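Local coordinates for protein SnoK (Streptomyces nogalater, PDB 5EPA) that is an iron- and 2-oxoglutarate-dependent non-heme carbocyclase that takes part in nogalamycin biosynthesis, at residues R54-E59 with P89-L94. Residues are numbered along the deposited sequence; the frame is centred on the assembly and turned at random.
Sequences RAACEE and PELRSL
The flat carboxylate of Glu90 reaches Ala56 through one oxygen alone, OE1 lying 4.1 Å from CB of Ala56; the methyl meets it obliquely, from above the plane of the carboxylate. Glu90 gets there with CG beside its own backbone N (chi1 -75°) and the chain extended beyond. The two like charges stay 5.5 Å apart (Glu59 OE2 to Glu90 OE1), and the bond from Glu59 OE1 to His88 NE2 probably eases any repulsion. The other ring nitrogen of His88, ND1, bonds Glu90 N. Beside this carboxylate, one methyl of Leu91 makes the apolar contacts: CD2 meets CB of Ala56 at 4.1 Å and SG of Cys57 at the same distance. Phe53 and Val60 of helix 47-64 also touch Leu91. Within 89-94, Ser93 OG bonds back to Glu90 O at 2.7 Å, tying the short turn together. No hydrogen bond crosses between 54-59 and 89-94; the direct contact is van der Waals packing alone, with His88 bridging the segments at one side. Cys57 also touches Met234 and His236, and Leu94 reaches His236. The side chain of Cys57 lies about 13 Å from the bound 2-oxoglutarate, so this is packing outside the active site: helix 47-64 and its neighbour set on the larger sheet, at strand 233-242, of the double-stranded beta-helix (jelly-roll) fold of the PhyH family.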
loop_
_atom_site.group_PDB
_atom_site.type_symbol
_atom_site.label_atom_id
_atom_site.label_comp_id
_atom_site.label_asym_id
_atom_site.label_seq_id
_atom_site.Cartn_x
_atom_site.Cartn_y
_atom_site.Cartn_z
ATOM N N ARG A 54 7.640 -13.665 5.408
ATOM C CA ARG A 54 6.326 -14.187 5.786
ATOM C C ARG A 54 6.337 -14.725 7.234
ATOM O O ARG A 54 5.402 -14.504 7.986
ATOM C CB ARG A 54 5.875 -15.285 4.853
ATOM C CG ARG A 54 4.521 -15.825 5.222
ATOM C CD ARG A 54 4.027 -16.828 4.196
ATOM N NE ARG A 54 2.709 -17.340 4.607
ATOM C CZ ARG A 54 2.019 -18.252 3.925
ATOM N NH1 ARG A 54 2.503 -18.749 2.775
ATOM N NH2 ARG A 54 0.838 -18.654 4.367
ATOM N N ALA A 55 7.389 -15.439 7.598
ATOM C CA ALA A 55 7.501 -15.989 8.943
ATOM C C ALA A 55 7.534 -14.894 10.011
ATOM O O ALA A 55 6.925 -15.020 11.063
ATOM C CB ALA A 55 8.744 -16.894 9.080
ATOM N N ALA A 56 8.276 -13.840 9.732
ATOM C CA ALA A 56 8.356 -12.673 10.641
ATOM C C ALA A 56 7.013 -11.992 10.794
ATOM O O ALA A 56 6.602 -11.669 11.891
ATOM C CB ALA A 56 9.370 -11.687 10.127
ATOM N N CYS A 57 6.295 -11.842 9.693
ATOM C CA CYS A 57 4.935 -11.325 9.760
ATOM C C CYS A 57 4.014 -12.224 10.563
ATOM O O CYS A 57 3.158 -11.731 11.286
ATOM C CB CYS A 57 4.361 -11.094 8.351
ATOM S SG CYS A 57 5.192 -9.739 7.483
ATOM N N GLU A 58 4.164 -13.545 10.432
ATOM C CA GLU A 58 3.378 -14.487 11.235
ATOM C C GLU A 58 3.694 -14.292 12.731
ATOM O O GLU A 58 2.789 -14.340 13.562
ATOM C CB GLU A 58 3.592 -15.946 10.780
ATOM C CG GLU A 58 2.802 -16.324 9.505
ATOM C CD GLU A 58 3.367 -17.541 8.754
ATOM O OE1 GLU A 58 4.323 -18.226 9.244
ATOM O OE2 GLU A 58 2.818 -17.829 7.654
ATOM N N GLU A 59 4.957 -14.061 13.064
ATOM C CA GLU A 59 5.324 -13.795 14.439
ATOM C C GLU A 59 4.659 -12.512 14.955
ATOM O O GLU A 59 4.128 -12.490 16.070
ATOM C CB GLU A 59 6.841 -13.706 14.616
ATOM C CG GLU A 59 7.552 -15.055 14.484
ATOM C CD GLU A 59 9.057 -14.920 14.399
ATOM O OE1 GLU A 59 9.649 -14.278 15.287
ATOM O OE2 GLU A 59 9.652 -15.414 13.416
ATOM N N PRO A 89 12.164 -6.785 14.567
ATOM C CA PRO A 89 13.507 -6.374 14.114
ATOM C C PRO A 89 13.793 -6.640 12.612
ATOM O O PRO A 89 14.368 -5.793 11.959
ATOM C CB PRO A 89 14.445 -7.219 14.965
ATOM C CG PRO A 89 13.636 -7.609 16.163
ATOM C CD PRO A 89 12.197 -7.655 15.745
ATOM N N GLU A 90 13.468 -7.827 12.114
ATOM C CA GLU A 90 13.753 -8.219 10.729
ATOM C C GLU A 90 12.966 -7.455 9.663
ATOM O O GLU A 90 13.376 -7.445 8.508
ATOM C CB GLU A 90 13.529 -9.726 10.507
ATOM C CG GLU A 90 14.641 -10.594 11.112
ATOM C CD GLU A 90 14.285 -12.095 11.216
ATOM O OE1 GLU A 90 13.340 -12.525 10.451
ATOM O OE2 GLU A 90 14.914 -12.820 12.034
ATOM N N LEU A 91 11.882 -6.778 10.039
ATOM C CA LEU A 91 11.046 -6.110 9.021
ATOM C C LEU A 91 11.602 -4.773 8.561
ATOM O O LEU A 91 11.139 -4.211 7.571
ATOM C CB LEU A 91 9.607 -5.965 9.490
ATOM C CG LEU A 91 8.901 -7.303 9.601
ATOM C CD1 LEU A 91 7.497 -7.111 10.113
ATOM C CD2 LEU A 91 8.887 -8.063 8.282
ATOM N N ARG A 92 12.576 -4.242 9.288
ATOM C CA ARG A 92 13.256 -3.043 8.836
ATOM C C ARG A 92 13.878 -3.314 7.481
ATOM O O ARG A 92 13.943 -2.425 6.647
ATOM C CB ARG A 92 14.353 -2.615 9.860
ATOM C CG ARG A 92 15.197 -1.401 9.457
ATOM C CD ARG A 92 16.275 -1.114 10.536
ATOM N NE ARG A 92 15.607 -0.660 11.741
ATOM C CZ ARG A 92 15.276 0.604 11.978
ATOM N NH1 ARG A 92 15.644 1.578 11.137
ATOM N NH2 ARG A 92 14.609 0.907 13.095
ATOM N N SER A 93 14.393 -4.524 7.316
ATOM C CA SER A 93 15.107 -4.887 6.097
ATOM C C SER A 93 14.124 -5.195 4.960
ATOM O O SER A 93 14.536 -5.395 3.864
ATOM C CB SER A 93 16.059 -6.073 6.355
ATOM O OG SER A 93 15.300 -7.234 6.671
ATOM N N LEU A 94 12.833 -5.205 5.261
ATOM C CA LEU A 94 11.807 -5.267 4.259
ATOM C C LEU A 94 11.467 -3.879 3.746
ATOM O O LEU A 94 11.502 -3.654 2.552
ATOM C CB LEU A 94 10.528 -5.930 4.796
ATOM C CG LEU A 94 9.394 -6.126 3.817
ATOM C CD1 LEU A 94 9.809 -6.990 2.635
ATOM C CD2 LEU A 94 8.201 -6.766 4.496
#